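PDB 4OH1: L-iditol 2-dehydrogenase from Clostridium scindens, which probably catalyses the zinc-dependent, NAD+-linked oxidation of L-iditol and related sugar alcohols to the corresponding ketoses. Local coordinates for residues 140-145 and 307-312; 153-158 and 344-349; 160-165 and 183-188. All blocks are in the same frame, centred on the assembly; numbering follows the deposited sequence.

Contact 1: 140-145 and 307-312; sequences QIFPIP and KSIRMI
Ile309 alone carries the side of residues 307-312 in this contact, laying its branched chain against Phe142, Pro143 and Ile144 at the end of a strand. From CB the chain forks. The short branch, CG2, meets the matching methyl of Ile144, with Ile309 CG2 to Ile144 CG2 at 4.1 Å. The first atom of the long branch, Ile309 CG1, passes the same methyl, 4.2 Å from Ile144 CG2. Because chi2 is extended (168°), the branch runs straight out from the helix and delivers its terminal methyl to the strand. There Ile309 CD1 reaches Phe142 CB at 3.5 Å, the closest approach of the contact. Ile309 CD1 also lies 3.9 Å from Pro143 O and 4.0 Å from Ile144 CG2, so three consecutive residues share one carbon.

The partners receive it differently. Phe142 offers mainly the root of its side chain, since its ring leads away from Ile309 and its neighbours, toward Phe305 earlier in the same helix, and Ile309 CD1 stands obliquely to the ring. Ile144 lies across Ile309 at about a right angle, and its long branch, sitting between the backbone N and the carbonyl carbon (chi1 68°), leaves CG2 to do the touching. The result is a small, largely apolar join, a worked example of how one isoleucine on a helix can serve as a peg against an extended chain.

Beyond it, the Phe142 ring meets that of Phe305 and makes a cation-pi contact with Arg113 of a neighbouring subunit. Ile309 also touches Val99 of strand 97-100, the antiparallel partner of strand 141-143, while Ile144 packs on Leu150 and Tyr153 of helix 150-153. Helix 305-311 is thus set against an edge of the GroES-like domain's sheet, with Ser308 turned toward helix 156-168.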
loop_
_atom_site.group_PDB
_atom_site.type_symbol
_atom_site.label_atom_id
_atom_site.label_comp_id
_atom_site.label_asym_id
_atom_site.label_seq_id
_atom_site.Cartn_x
_atom_site.Cartn_y
_atom_site.Cartn_z
ATOM N N GLN A 140 16.216 4.590 23.149
ATOM C CA GLN A 140 15.176 5.592 23.289
ATOM C C GLN A 140 15.670 6.949 22.952
ATOM O O GLN A 140 14.904 7.851 23.025
ATOM C CB GLN A 140 14.637 5.609 24.728
ATOM C CG GLN A 140 14.060 4.266 25.121
ATOM C CD GLN A 140 13.596 4.194 26.563
ATOM O OE1 GLN A 140 14.321 3.683 27.416
ATOM N NE2 GLN A 140 12.371 4.654 26.833
ATOM N N ILE A 141 16.939 7.125 22.609
ATOM C CA ILE A 141 17.500 8.465 22.538
ATOM C C ILE A 141 17.819 8.815 21.137
ATOM O O ILE A 141 18.517 8.047 20.491
ATOM C CB ILE A 141 18.807 8.558 23.373
ATOM C CG1 ILE A 141 18.497 8.424 24.852
ATOM C CG2 ILE A 141 19.544 9.838 23.118
ATOM C CD1 ILE A 141 17.577 9.474 25.414
ATOM N N PHE A 142 17.381 9.996 20.685
ATOM C CA PHE A 142 17.490 10.376 19.263
ATOM C C PHE A 142 18.177 11.690 19.110
ATOM O O PHE A 142 17.762 12.660 19.670
ATOM C CB PHE A 142 16.087 10.526 18.589
ATOM C CG PHE A 142 15.350 9.224 18.442
ATOM C CD1 PHE A 142 14.602 8.721 19.478
ATOM C CD2 PHE A 142 15.515 8.472 17.313
ATOM C CE1 PHE A 142 13.969 7.469 19.362
ATOM C CE2 PHE A 142 14.886 7.222 17.174
ATOM C CZ PHE A 142 14.094 6.742 18.204
ATOM N N PRO A 143 19.202 11.756 18.299
ATOM C CA PRO A 143 19.828 13.065 18.162
ATOM C C PRO A 143 19.072 13.985 17.215
ATOM O O PRO A 143 18.422 13.534 16.265
ATOM C CB PRO A 143 21.214 12.742 17.601
ATOM C CG PRO A 143 20.966 11.572 16.799
ATOM C CD PRO A 143 19.956 10.725 17.604
ATOM N N ILE A 144 19.215 15.266 17.473
ATOM C CA ILE A 144 18.638 16.323 16.664
ATOM C C ILE A 144 19.753 17.305 16.242
ATOM O O ILE A 144 20.841 17.213 16.724
ATOM C CB ILE A 144 17.527 17.013 17.456
ATOM C CG1 ILE A 144 18.094 17.779 18.640
ATOM C CG2 ILE A 144 16.520 15.953 17.984
ATOM C CD1 ILE A 144 17.002 18.395 19.510
ATOM N N PRO A 145 19.484 18.240 15.331
ATOM C CA PRO A 145 20.578 19.050 14.855
ATOM C C PRO A 145 21.303 19.853 15.943
ATOM O O PRO A 145 20.686 20.320 16.906
ATOM C CB PRO A 145 19.873 20.006 13.888
ATOM C CG PRO A 145 18.800 19.221 13.359
ATOM C CD PRO A 145 18.274 18.467 14.535
ATOM N N LYS A 307 11.596 10.478 11.507
ATOM C CA LYS A 307 10.664 11.236 10.632
ATOM C C LYS A 307 10.197 12.543 11.248
ATOM O O LYS A 307 10.278 13.665 10.685
ATOM C CB LYS A 307 9.498 10.316 10.269
ATOM C CG LYS A 307 8.508 10.924 9.293
ATOM C CD LYS A 307 7.264 10.143 9.177
ATOM C CE LYS A 307 7.500 8.787 8.584
ATOM N NZ LYS A 307 6.328 7.967 8.842
ATOM N N SER A 308 9.734 12.416 12.448
ATOM C CA SER A 308 9.268 13.568 13.177
ATOM C C SER A 308 10.345 14.593 13.390
ATOM O O SER A 308 10.144 15.826 13.248
ATOM C CB SER A 308 8.703 13.079 14.510
ATOM O OG SER A 308 8.268 14.166 15.285
ATOM N N ILE A 309 11.523 14.110 13.743
ATOM C CA ILE A 309 12.662 15.003 13.889
ATOM C C ILE A 309 12.959 15.704 12.586
ATOM O O ILE A 309 13.197 16.919 12.582
ATOM C CB ILE A 309 13.856 14.216 14.396
ATOM C CG1 ILE A 309 13.613 13.827 15.859
ATOM C CG2 ILE A 309 15.096 15.004 14.250
ATOM C CD1 ILE A 309 14.575 12.815 16.415
ATOM N N ARG A 310 12.861 14.989 11.453
ATOM C CA ARG A 310 13.078 15.652 10.130
ATOM C C ARG A 310 12.017 16.685 9.754
ATOM O O ARG A 310 12.313 17.631 9.040
ATOM C CB ARG A 310 13.219 14.648 9.032
ATOM C CG ARG A 310 14.496 13.864 9.134
ATOM C CD ARG A 310 14.734 13.073 7.870
ATOM N NE ARG A 310 13.751 12.025 7.666
ATOM C CZ ARG A 310 13.817 10.831 8.232
ATOM N NH1 ARG A 310 14.834 10.552 9.028
ATOM N NH2 ARG A 310 12.898 9.903 8.009
HETATM N N MSE A 311 10.800 16.518 10.274
HETATM C CA MSE A 311 9.675 17.430 10.000
HETATM C C MSE A 311 9.679 18.729 10.801
HETATM O O MSE A 311 9.091 19.764 10.418
HETATM C CB MSE A 311 8.381 16.735 10.308
HETATM C CG MSE A 311 8.060 15.614 9.349
HETATM SE SE MSE A 311 7.861 16.243 7.475
HETATM C CE MSE A 311 6.425 17.582 7.536
ATOM N N ILE A 312 10.316 18.687 11.940
ATOM C CA ILE A 312 10.301 19.860 12.816
ATOM C C ILE A 312 10.617 21.121 12.054
ATOM O O ILE A 312 9.843 22.057 12.172
ATOM C CB ILE A 312 11.210 19.721 14.048
ATOM C CG1 ILE A 312 10.770 18.569 14.957
ATOM C CG2 ILE A 312 11.275 21.008 14.822
ATOM C CD1 ILE A 312 9.509 18.807 15.700
#

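Contact 2: 153-158 and 344-349; sequences YALVEP and KIVIKM. With ZN (zinc ion), chain B.
Lys344 NZ, which rests 4.1 Å from Pro158 CG, is gripped by a salt bridge to Glu75 OE1 and a hydrogen bond to the backbone oxygen of Ile45. The setting is the GroES-like catalytic domain of a zinc-containing alcohol dehydrogenase: strand 344-348 runs between strands 35-44 and 321-326, and the start of helix 156-168 lies over it. Since Glu75 is itself a zinc ligand, the lysine acts as a second-shell residue that probably helps to position a first-shell one. Its chain reaches that spot by bending twice, at chi2 (-61°) and chi3, which brings the amine beside Pro158 CG.

The apolar part of the contact belongs to Leu155, the N-cap residue of the helix, in a type I turn from Tyr153 to Val156. Its two methyls divide the work. Leu155 CD2 lies 4.2 Å from Lys344 CG, on the aliphatic part of the lysine, while Leu155 CD1 meets Val346 CG1 at 4.1 Å, the leucine and valine side chains crossing at about a right angle.

Two residues farther along, Glu157 joins Cys46 (present as cysteinesulfonic acid), His74 and Glu75 at the metal. Its carboxylate binds through one oxygen: Glu157 OE1 is 2.1 Å from the zinc, whereas Glu157 OE2 accepts a 2.5 Å hydrogen bond from water 1, itself a zinc ligand.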
loop_
_atom_site.group_PDB
_atom_site.type_symbol
_atom_site.label_atom_id
_atom_site.label_comp_id
_atom_site.label_asym_id
_atom_site.label_seq_id
_atom_site.Cartn_x
_atom_site.Cartn_y
_atom_site.Cartn_z
ATOM N N TYR A 153 11.724 21.177 19.565
ATOM C CA TYR A 153 11.946 19.706 19.525
ATOM C C TYR A 153 11.374 18.983 20.713
ATOM O O TYR A 153 11.256 17.779 20.700
ATOM C CB TYR A 153 13.430 19.362 19.320
ATOM C CG TYR A 153 13.909 19.647 17.896
ATOM C CD1 TYR A 153 14.235 20.915 17.507
ATOM C CD2 TYR A 153 14.020 18.633 16.957
ATOM C CE1 TYR A 153 14.630 21.177 16.208
ATOM C CE2 TYR A 153 14.469 18.883 15.691
ATOM C CZ TYR A 153 14.760 20.159 15.317
ATOM O OH TYR A 153 15.161 20.415 14.037
ATOM N N ALA A 154 11.033 19.710 21.766
ATOM C CA ALA A 154 10.256 19.125 22.831
ATOM C C ALA A 154 8.919 18.553 22.305
ATOM O O ALA A 154 8.288 17.732 22.953
ATOM C CB ALA A 154 9.957 20.164 23.873
ATOM N N LEU A 155 8.456 19.045 21.165
ATOM C CA LEU A 155 7.191 18.547 20.598
ATOM C C LEU A 155 7.390 17.402 19.658
ATOM O O LEU A 155 6.433 17.030 19.004
ATOM C CB LEU A 155 6.385 19.656 19.906
ATOM C CG LEU A 155 5.516 20.348 20.959
ATOM C CD1 LEU A 155 6.296 20.866 22.180
ATOM C CD2 LEU A 155 4.886 21.505 20.257
ATOM N N VAL A 156 8.582 16.810 19.590
ATOM C CA VAL A 156 8.779 15.653 18.729
ATOM C C VAL A 156 7.827 14.517 18.972
ATOM O O VAL A 156 7.336 13.874 17.979
ATOM C CB VAL A 156 10.228 15.138 18.723
ATOM C CG1 VAL A 156 10.338 13.770 18.105
ATOM C CG2 VAL A 156 11.123 16.085 17.930
ATOM N N GLU A 157 7.523 14.218 20.226
ATOM C CA GLU A 157 6.715 13.022 20.502
ATOM C C GLU A 157 5.264 13.264 20.088
ATOM O O GLU A 157 4.656 12.413 19.457
ATOM C CB GLU A 157 6.799 12.547 21.958
ATOM C CG GLU A 157 5.980 11.232 22.267
ATOM C CD GLU A 157 4.510 11.492 22.518
ATOM O OE1 GLU A 157 4.183 12.647 22.868
ATOM O OE2 GLU A 157 3.656 10.592 22.305
ATOM N N PRO A 158 4.687 14.392 20.455
ATOM C CA PRO A 158 3.320 14.541 19.975
ATOM C C PRO A 158 3.215 14.635 18.438
ATOM O O PRO A 158 2.236 14.145 17.883
ATOM C CB PRO A 158 2.822 15.799 20.655
ATOM C CG PRO A 158 3.976 16.462 21.175
ATOM C CD PRO A 158 5.016 15.408 21.431
ATOM N N LYS A 344 -0.537 24.199 23.380
ATOM C CA LYS A 344 0.574 23.489 24.029
ATOM C C LYS A 344 1.313 24.445 24.964
ATOM O O LYS A 344 1.523 25.631 24.641
ATOM C CB LYS A 344 1.611 22.917 23.031
ATOM C CG LYS A 344 1.196 21.671 22.272
ATOM C CD LYS A 344 0.896 20.474 23.145
ATOM C CE LYS A 344 2.074 19.581 23.338
ATOM N NZ LYS A 344 1.660 18.307 24.007
ATOM N N ILE A 345 1.700 23.886 26.110
ATOM C CA ILE A 345 2.492 24.576 27.115
ATOM C C ILE A 345 3.825 23.882 27.297
ATOM O O ILE A 345 3.875 22.654 27.412
ATOM C CB ILE A 345 1.772 24.567 28.442
ATOM C CG1 ILE A 345 0.409 25.257 28.318
ATOM C CG2 ILE A 345 2.603 25.291 29.510
ATOM C CD1 ILE A 345 -0.608 24.797 29.391
ATOM N N VAL A 346 4.916 24.668 27.307
ATOM C CA VAL A 346 6.227 24.099 27.599
ATOM C C VAL A 346 6.820 24.672 28.857
ATOM O O VAL A 346 6.629 25.847 29.183
ATOM C CB VAL A 346 7.287 24.257 26.454
ATOM C CG1 VAL A 346 6.850 23.501 25.281
ATOM C CG2 VAL A 346 7.514 25.727 26.073
ATOM N N ILE A 347 7.595 23.822 29.518
ATOM C CA ILE A 347 8.320 24.202 30.699
ATOM C C ILE A 347 9.818 24.171 30.462
ATOM O O ILE A 347 10.348 23.168 30.041
ATOM C CB ILE A 347 7.994 23.267 31.841
ATOM C CG1 ILE A 347 6.513 23.354 32.160
ATOM C CG2 ILE A 347 8.832 23.658 33.081
ATOM C CD1 ILE A 347 6.054 22.434 33.266
ATOM N N LYS A 348 10.502 25.243 30.792
ATOM C CA LYS A 348 11.945 25.253 30.661
ATOM C C LYS A 348 12.553 24.732 31.946
ATOM O O LYS A 348 12.474 25.377 32.971
ATOM C CB LYS A 348 12.443 26.642 30.355
ATOM C CG LYS A 348 13.891 26.609 29.931
ATOM C CD LYS A 348 14.268 27.925 29.300
ATOM C CE LYS A 348 15.563 27.769 28.562
ATOM N NZ LYS A 348 16.677 27.784 29.521
HETATM N N MSE A 349 13.188 23.574 31.860
HETATM C CA MSE A 349 13.533 22.759 33.007
HETATM C C MSE A 349 14.825 23.095 33.769
HETATM O O MSE A 349 14.995 22.672 34.916
HETATM C CB MSE A 349 13.600 21.306 32.593
HETATM C CG MSE A 349 12.258 20.754 32.118
HETATM SE SE MSE A 349 10.827 20.649 33.464
HETATM C CE MSE A 349 11.713 19.245 34.496
HETATM ZN ZN ZN B . 2.519 13.189 24.025
HETATM O O HOH W 1 1.638 11.002 23.649
HETATM O O HOH W 2 0.814 13.423 22.365
#

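Contact 3: 160-165 and 183-188; sequences TVALSS and GGLGMM
Ala162 CB and Met188 CB meet at 4.0 Å where residues 160-165 of helix 156-168 and 184-188 of helix 184-194 come together, and Leu185 extends the contact. The leucine spreads its methyls over two neighbours: Leu185 CD1 lies 4.0 Å from Val161 CG1, and Leu185 CD2 is 4.3 Å from Ala162 CB. Val161 and Leu185 cross at about a right angle. Met188 contributes only the root of its chain here, its selenium-bearing end leading away.

The axes of the two segments come within 9.4 Å, crossing at -56°, with Ala162 facing the other helix. Two serines fold back on the backbone. Thr160 O takes both Ser164 N and Ser164 OG (2.8 Å), the hydroxyl lying close to the carbonyl direction at 162°. Val161 O accepts Ser165 N and Ser165 OG, which arrive from opposite faces of its plane. Farther out, Ser164 OG is hydrogen-bonded to Gln304 NE2.

Gly183, N-cap of the second helix, and Gly186 belong to a GxGxxG sequence that runs from the end of strand 176-180 into helix 184-194. Such a glycine-rich strand-turn-helix is typical of Rossmann folds and probably serves NAD+ binding, beside the helix carrying zinc ligand Glu157.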
loop_
_atom_site.group_PDB
_atom_site.type_symbol
_atom_site.label_atom_id
_atom_site.label_comp_id
_atom_site.label_asym_id
_atom_site.label_seq_id
_atom_site.Cartn_x
_atom_site.Cartn_y
_atom_site.Cartn_z
ATOM N N THR A 160 4.934 12.793 16.443
ATOM C CA THR A 160 4.805 11.414 16.006
ATOM C C THR A 160 3.374 10.869 16.047
ATOM O O THR A 160 3.016 9.999 15.261
ATOM C CB THR A 160 5.664 10.419 16.810
ATOM O OG1 THR A 160 5.183 10.330 18.170
ATOM C CG2 THR A 160 7.161 10.808 16.801
ATOM N N VAL A 161 2.606 11.254 17.061
ATOM C CA VAL A 161 1.234 10.865 17.149
ATOM C C VAL A 161 0.407 11.496 16.019
ATOM O O VAL A 161 -0.414 10.874 15.388
ATOM C CB VAL A 161 0.640 11.286 18.511
ATOM C CG1 VAL A 161 -0.846 10.994 18.527
ATOM C CG2 VAL A 161 1.294 10.507 19.646
ATOM N N ALA A 162 0.652 12.761 15.762
ATOM C CA ALA A 162 -0.002 13.422 14.697
ATOM C C ALA A 162 0.381 12.833 13.340
ATOM O O ALA A 162 -0.517 12.633 12.487
ATOM C CB ALA A 162 0.303 14.888 14.765
ATOM N N LEU A 163 1.667 12.527 13.138
ATOM C CA LEU A 163 2.103 11.911 11.902
ATOM C C LEU A 163 1.461 10.560 11.697
ATOM O O LEU A 163 1.049 10.256 10.583
ATOM C CB LEU A 163 3.634 11.741 11.838
ATOM C CG LEU A 163 4.401 13.009 11.534
ATOM C CD1 LEU A 163 5.812 12.890 12.018
ATOM C CD2 LEU A 163 4.443 13.284 10.074
ATOM N N SER A 164 1.374 9.739 12.733
ATOM C CA SER A 164 0.759 8.422 12.577
ATOM C C SER A 164 -0.719 8.459 12.236
ATOM O O SER A 164 -1.199 7.622 11.507
ATOM C CB SER A 164 0.847 7.605 13.864
ATOM O OG SER A 164 2.194 7.552 14.235
ATOM N N SER A 165 -1.424 9.369 12.866
ATOM C CA SER A 165 -2.821 9.568 12.647
ATOM C C SER A 165 -3.047 10.100 11.231
ATOM O O SER A 165 -3.904 9.599 10.520
ATOM C CB SER A 165 -3.366 10.566 13.704
ATOM O OG SER A 165 -3.242 9.952 14.996
ATOM N N GLY A 183 -7.125 21.570 19.592
ATOM C CA GLY A 183 -6.020 21.582 20.531
ATOM C C GLY A 183 -4.666 21.462 19.849
ATOM O O GLY A 183 -4.528 21.631 18.642
ATOM N N GLY A 184 -3.651 21.125 20.625
ATOM C CA GLY A 184 -2.305 21.089 20.089
ATOM C C GLY A 184 -2.147 20.060 19.005
ATOM O O GLY A 184 -1.583 20.343 17.934
ATOM N N LEU A 185 -2.586 18.849 19.270
ATOM C CA LEU A 185 -2.536 17.807 18.237
ATOM C C LEU A 185 -3.331 18.211 16.990
ATOM O O LEU A 185 -2.913 17.953 15.865
ATOM C CB LEU A 185 -3.088 16.484 18.742
ATOM C CG LEU A 185 -2.145 15.646 19.571
ATOM C CD1 LEU A 185 -2.803 14.269 19.884
ATOM C CD2 LEU A 185 -0.757 15.468 18.911
ATOM N N GLY A 186 -4.477 18.833 17.223
ATOM C CA GLY A 186 -5.285 19.407 16.181
ATOM C C GLY A 186 -4.520 20.362 15.299
ATOM O O GLY A 186 -4.630 20.288 14.083
HETATM N N MSE A 187 -3.756 21.271 15.910
HETATM C CA MSE A 187 -3.033 22.284 15.167
HETATM C C MSE A 187 -1.916 21.602 14.396
HETATM O O MSE A 187 -1.655 21.906 13.251
HETATM C CB MSE A 187 -2.452 23.338 16.090
HETATM C CG MSE A 187 -3.484 24.198 16.813
HETATM SE SE MSE A 187 -4.838 24.967 15.578
HETATM C CE MSE A 187 -6.221 23.590 15.646
HETATM N N MSE A 188 -1.275 20.622 14.976
HETATM C CA MSE A 188 -0.262 19.875 14.222
HETATM C C MSE A 188 -0.867 19.113 13.018
HETATM O O MSE A 188 -0.238 19.039 11.977
HETATM C CB MSE A 188 0.460 18.868 15.114
HETATM C CG MSE A 188 1.186 19.545 16.248
HETATM SE SE MSE A 188 2.243 18.335 17.420
HETATM C CE MSE A 188 1.621 19.182 19.105
#

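How the contacts relate
The three contacts lie on or beside helix 156-168, with the centres of contacts 1 and 2 and of contacts 2 and 3 each about 13 Å apart, and those of contacts 1 and 3 about 16 Å. Contacts 2 and 3 use that helix directly; contact 1 reaches it through a probable hydrogen bond from Ser308 OG to Val156 O. Contacts 1 and 2 also touch the same mixed sheet. Along the chain the segments come in the order 140-145, 153-158, 160-165, then 183-188, 307-312 and 344-349, so contacts 1 and 2 interlock and both span contact 3. Helix 156-168 is thus one of the elements joining the zinc-bearing catalytic domain to the Rossmann-type domain.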